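Local coordinates for protein cephalosporin acylase (Bacillus halodurans, PDB 2NLZ) that probably acts as a cephalosporin acylase of the gamma-glutamyltranspeptidase family, an N-terminal nucleophile hydrolase expected to cleave amide bonds of acylated substrates, at residues A165-V170 and T185-G190; L58-P63 and E197-Q202. The protein carries 1 engineered substitution. All coordinates share one frame; numbering follows the deposited sequence.

Interaction 1: A165-V170 and T185-G190. Engineered in segment 165-170: Val170 (natural residue Phe).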
# COMPACT_ATOMS: atom_id res chain seq x y z
N ALA D 165 23.29 -18.37 10.49
CA ALA D 165 23.18 -19.11 9.23
C ALA D 165 24.52 -19.69 8.83
O ALA D 165 24.60 -20.83 8.36
CB ALA D 165 22.65 -18.20 8.13
N ALA D 166 25.58 -18.91 9.02
CA ALA D 166 26.93 -19.35 8.73
C ALA D 166 27.38 -20.44 9.69
O ALA D 166 28.13 -21.32 9.30
CB ALA D 166 27.91 -18.19 8.77
N TYR D 167 26.91 -20.39 10.93
CA TYR D 167 27.20 -21.45 11.90
C TYR D 167 26.44 -22.74 11.57
O TYR D 167 27.05 -23.80 11.44
CB TYR D 167 26.93 -21.00 13.34
CG TYR D 167 27.23 -22.07 14.37
CD1 TYR D 167 26.21 -22.81 14.97
CD2 TYR D 167 28.55 -22.37 14.71
CE1 TYR D 167 26.49 -23.81 15.90
CE2 TYR D 167 28.84 -23.37 15.65
CZ TYR D 167 27.81 -24.08 16.23
OH TYR D 167 28.10 -25.06 17.15
N ASP D 168 25.11 -22.63 11.45
CA ASP D 168 24.21 -23.79 11.28
C ASP D 168 24.49 -24.62 10.04
O ASP D 168 24.42 -25.86 10.08
CB ASP D 168 22.73 -23.35 11.27
CG ASP D 168 22.20 -23.02 12.66
OD1 ASP D 168 22.80 -23.46 13.66
OD2 ASP D 168 21.16 -22.34 12.74
N ARG D 169 24.79 -23.94 8.93
CA ARG D 169 25.11 -24.63 7.69
C ARG D 169 26.47 -25.30 7.77
O ARG D 169 26.71 -26.38 7.20
CB ARG D 169 25.07 -23.64 6.51
CG ARG D 169 25.71 -24.18 5.23
CD ARG D 169 24.92 -23.81 3.99
NE ARG D 169 25.58 -22.77 3.20
CZ ARG D 169 26.56 -23.00 2.33
NH1 ARG D 169 27.00 -24.23 2.12
NH2 ARG D 169 27.09 -21.99 1.66
N VAL D 170 27.36 -24.67 8.53
CA VAL D 170 28.78 -24.96 8.46
C VAL D 170 29.29 -25.87 9.61
O VAL D 170 30.36 -26.48 9.48
CB VAL D 170 29.55 -23.61 8.36
CG1 VAL D 170 30.82 -23.63 9.17
CG2 VAL D 170 29.73 -23.14 6.89
N THR D 185 37.26 -18.54 16.92
CA THR D 185 37.18 -17.09 16.77
C THR D 185 35.74 -16.56 16.69
O THR D 185 35.40 -15.61 17.39
CB THR D 185 37.93 -16.64 15.50
OG1 THR D 185 39.28 -17.10 15.57
CG2 THR D 185 37.90 -15.12 15.34
N PHE D 186 34.91 -17.17 15.84
CA PHE D 186 33.59 -16.62 15.54
C PHE D 186 32.43 -17.33 16.24
O PHE D 186 31.30 -16.83 16.23
CB PHE D 186 33.35 -16.59 14.03
CG PHE D 186 34.32 -15.73 13.30
CD1 PHE D 186 34.40 -14.38 13.56
CD2 PHE D 186 35.17 -16.28 12.35
CE1 PHE D 186 35.29 -13.58 12.88
CE2 PHE D 186 36.07 -15.49 11.67
CZ PHE D 186 36.14 -14.14 11.93
N ALA D 187 32.71 -18.49 16.82
CA ALA D 187 31.72 -19.19 17.64
C ALA D 187 32.31 -19.64 18.97
O ALA D 187 32.37 -20.84 19.24
CB ALA D 187 31.16 -20.36 16.88
N PRO D 188 32.75 -18.69 19.82
CA PRO D 188 33.55 -19.09 20.98
C PRO D 188 32.76 -19.80 22.06
O PRO D 188 33.34 -20.54 22.86
CB PRO D 188 34.11 -17.76 21.50
CG PRO D 188 33.15 -16.74 21.05
CD PRO D 188 32.51 -17.23 19.79
N LYS D 189 31.44 -19.60 22.09
CA LYS D 189 30.59 -20.25 23.06
C LYS D 189 29.95 -21.52 22.52
O LYS D 189 28.98 -22.02 23.09
CB LYS D 189 29.49 -19.30 23.56
CG LYS D 189 29.81 -18.60 24.88
CD LYS D 189 30.11 -17.13 24.67
CE LYS D 189 29.96 -16.36 25.97
NZ LYS D 189 29.74 -14.92 25.71
N GLY D 190 30.48 -22.05 21.42
CA GLY D 190 29.94 -23.27 20.83
C GLY D 190 28.64 -23.05 20.07
O GLY D 190 27.90 -24.00 19.80
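Tyr167 is the one residue of 165-170 that meets 185-190, reaching from its helix to Ala187 with its ring and to Gly190 with its hydroxyl end. The apolar part is small: the methyl group of Ala187 sits obliquely beside the ring, with Tyr167 CD2 3.9 Å from Ala187 CB and Tyr167 CE2 at 4.0 Å from the same CB. With CG anti to the backbone N (chi1 -179°), the ring is carried out from the helix toward the 185-190 segment.

The polar part lies at the far end of the ring. Tyr167 OH comes to 2.9 Å from Gly190 O, and Tyr167 CZ is 3.6 Å from that oxygen, which approaches at a slant to the ring plane. With an alanine in place of Tyr167, the methyl of Ala187 would probably lose its aromatic neighbour and Gly190 O its nearby hydroxyl, opening a gap between helix and turn.

Backbone bonding shapes the receiving side. Ala187 to Gly190 form a type I beta turn, closed by Gly190 N giving a hydrogen bond to Ala187 O at 3.1 Å. Methyl and carbonyl are therefore presented to the same tyrosine from the two ends of one turn.

Neighbouring packing continues the join: Tyr167 also touches Phe183 on helix 180-186 and Ala192 beyond the turn, while Trp163 NE1, one helical turn earlier, donates a hydrogen bond to Phe186 O. Engineered Val170 (natural Phe) touches Phe183 as well.

The contact joins helix 157-173 to the turn that follows helix 180-186, about 23 Å from the chain's centre. Its chemistry implies a divided role for one side chain, which meets a buried methyl with ring carbons and sets its hydroxyl near the carbonyl of an exposed glycine.

Interaction 2: L58-P63 and E197-Q202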
# COMPACT_ATOMS: atom_id res chain seq x y z
N LEU D 58 34.75 -2.15 10.15
CA LEU D 58 33.83 -3.14 9.56
C LEU D 58 34.39 -4.56 9.61
O LEU D 58 33.64 -5.54 9.66
CB LEU D 58 33.51 -2.78 8.11
CG LEU D 58 32.58 -1.58 7.88
CD1 LEU D 58 32.68 -1.03 6.45
CD2 LEU D 58 31.14 -1.93 8.21
N THR D 59 35.72 -4.64 9.59
CA THR D 59 36.45 -5.90 9.70
C THR D 59 36.14 -6.61 11.02
O THR D 59 36.16 -7.84 11.09
CB THR D 59 37.94 -5.63 9.51
OG1 THR D 59 38.36 -6.21 8.28
CG2 THR D 59 38.76 -6.20 10.65
N VAL D 60 35.79 -5.83 12.03
CA VAL D 60 35.46 -6.35 13.33
C VAL D 60 33.95 -6.36 13.55
O VAL D 60 33.42 -7.29 14.15
CB VAL D 60 36.11 -5.51 14.44
CG1 VAL D 60 35.64 -5.99 15.82
CG2 VAL D 60 37.65 -5.54 14.32
N LEU D 61 33.28 -5.34 13.02
CA LEU D 61 31.87 -5.07 13.33
C LEU D 61 30.87 -5.85 12.48
O LEU D 61 29.74 -6.09 12.91
CB LEU D 61 31.57 -3.58 13.24
CG LEU D 61 32.27 -2.73 14.29
CD1 LEU D 61 32.31 -1.28 13.85
CD2 LEU D 61 31.60 -2.91 15.64
N GLU D 62 31.30 -6.23 11.29
CA GLU D 62 30.46 -7.05 10.40
C GLU D 62 31.26 -8.22 9.78
O GLU D 62 31.51 -8.22 8.58
CB GLU D 62 29.85 -6.18 9.31
CG GLU D 62 28.68 -6.80 8.59
CD GLU D 62 28.04 -5.87 7.58
OE1 GLU D 62 27.76 -6.32 6.45
OE2 GLU D 62 27.82 -4.69 7.91
N PRO D 63 31.63 -9.23 10.60
CA PRO D 63 32.51 -10.31 10.14
C PRO D 63 31.83 -11.26 9.16
O PRO D 63 32.48 -12.11 8.56
CB PRO D 63 32.86 -11.06 11.43
CG PRO D 63 32.38 -10.18 12.54
CD PRO D 63 31.24 -9.42 12.00
N GLU D 197 24.14 -10.16 22.69
CA GLU D 197 25.32 -10.79 23.26
C GLU D 197 26.56 -10.05 22.75
O GLU D 197 26.64 -9.71 21.59
CB GLU D 197 25.35 -12.27 22.88
CG GLU D 197 26.25 -13.15 23.74
CD GLU D 197 26.33 -14.58 23.22
OE1 GLU D 197 27.39 -15.23 23.40
OE2 GLU D 197 25.33 -15.05 22.65
N VAL D 198 27.50 -9.78 23.64
CA VAL D 198 28.74 -9.12 23.25
C VAL D 198 29.72 -10.13 22.67
O VAL D 198 29.95 -11.20 23.25
CB VAL D 198 29.39 -8.39 24.44
CG1 VAL D 198 30.82 -7.99 24.12
CG2 VAL D 198 28.58 -7.17 24.82
N TRP D 199 30.29 -9.79 21.52
CA TRP D 199 31.33 -10.61 20.93
C TRP D 199 32.59 -9.78 20.85
O TRP D 199 32.52 -8.58 20.58
CB TRP D 199 30.91 -11.11 19.55
CG TRP D 199 31.97 -11.88 18.84
CD1 TRP D 199 32.24 -13.20 18.98
CD2 TRP D 199 32.90 -11.37 17.88
NE1 TRP D 199 33.29 -13.55 18.16
CE2 TRP D 199 33.71 -12.45 17.47
CE3 TRP D 199 33.13 -10.11 17.31
CZ2 TRP D 199 34.73 -12.31 16.53
CZ3 TRP D 199 34.14 -9.97 16.38
CH2 TRP D 199 34.93 -11.06 15.99
N ARG D 200 33.72 -10.42 21.10
CA ARG D 200 35.01 -9.76 21.03
C ARG D 200 36.02 -10.70 20.41
O ARG D 200 35.79 -11.90 20.31
CB ARG D 200 35.47 -9.33 22.42
CG ARG D 200 35.35 -10.42 23.49
CD ARG D 200 35.80 -9.92 24.86
NE ARG D 200 37.21 -9.54 24.88
CZ ARG D 200 38.22 -10.38 25.10
NH1 ARG D 200 37.99 -11.66 25.31
NH2 ARG D 200 39.46 -9.92 25.09
N SER D 201 37.14 -10.14 19.98
CA SER D 201 38.21 -10.93 19.44
C SER D 201 39.55 -10.26 19.70
O SER D 201 39.90 -9.25 19.06
CB SER D 201 38.00 -11.16 17.96
OG SER D 201 39.03 -11.95 17.43
N GLN D 202 40.29 -10.81 20.67
CA GLN D 202 41.65 -10.36 20.97
C GLN D 202 42.56 -10.55 19.77
O GLN D 202 43.47 -9.76 19.55
CB GLN D 202 42.23 -11.08 22.18
CG GLN D 202 42.37 -10.22 23.44
CD GLN D 202 43.33 -9.04 23.27
OE1 GLN D 202 44.20 -9.03 22.39
NE2 GLN D 202 43.19 -8.04 24.14
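Trp199 points the six-membered part of its indole at the C-terminal end of helix 47-61, where the single atom CZ3 meets both Val60 and Pro63. The closest approach is to backbone: Trp199 CZ3 stands 3.6 Å from Val60 O. Two side chains of 58-63 add looser contacts, with Trp199 CZ3 4.3 Å from Val60 CG1 and 4.2 Å from Pro63 CG. Carbonyl and proline ring both approach the indole obliquely.

CG of Trp199 lies anti to the backbone N (chi1 176°), which carries the indole from strand 198-199 toward the helix end. Its pyrrole nitrogen is engaged too: NE1 donates to Thr185 O, which limits how the ring can turn. Trp163 of helix 157-173 meets the indole edge-to-face and also touches Pro63.

Farther out, Tyr153 serves both sides. Its backbone pairs with Trp199 in the two-stranded antiparallel sheet of 153-154 and 198-199, and its hydroxyl is hydrogen-bonded to Val60 O. The helix closes with Glu62 N bonded to Leu58 O at 2.9 Å; Glu62, the first residue to leave helical geometry, forms a salt bridge with Arg511.

This buried contact packs a short strand against a helix terminus. Chemically, one indole carbon abuts the helix end while the polar atoms nearby, Val60 O and Trp199 NE1, find hydrogen-bonding partners in flanking segments.

In the fold
Interaction 1 is nested along the chain within the loop that interaction 2 closes, and their centres lie 13 Å apart. Phe186 bridges them: its CD1 packs 3.6 Å from Trp199 CZ2, and its CE1 3.8 Å from Pro63 CB. The polar link between the two is the Trp199 NE1 to Thr185 O bond, at 3.0 Å, while Lys189 and Glu197 add a long, weak ion pair. Centred about 23 and 19 Å from the chain's centre, on the same side, the two are continuous packing around Phe186 and Trp199. No catalytic or ligand-binding residue is identified in either; their place in an Ntn-hydrolase fold is inferred from the family.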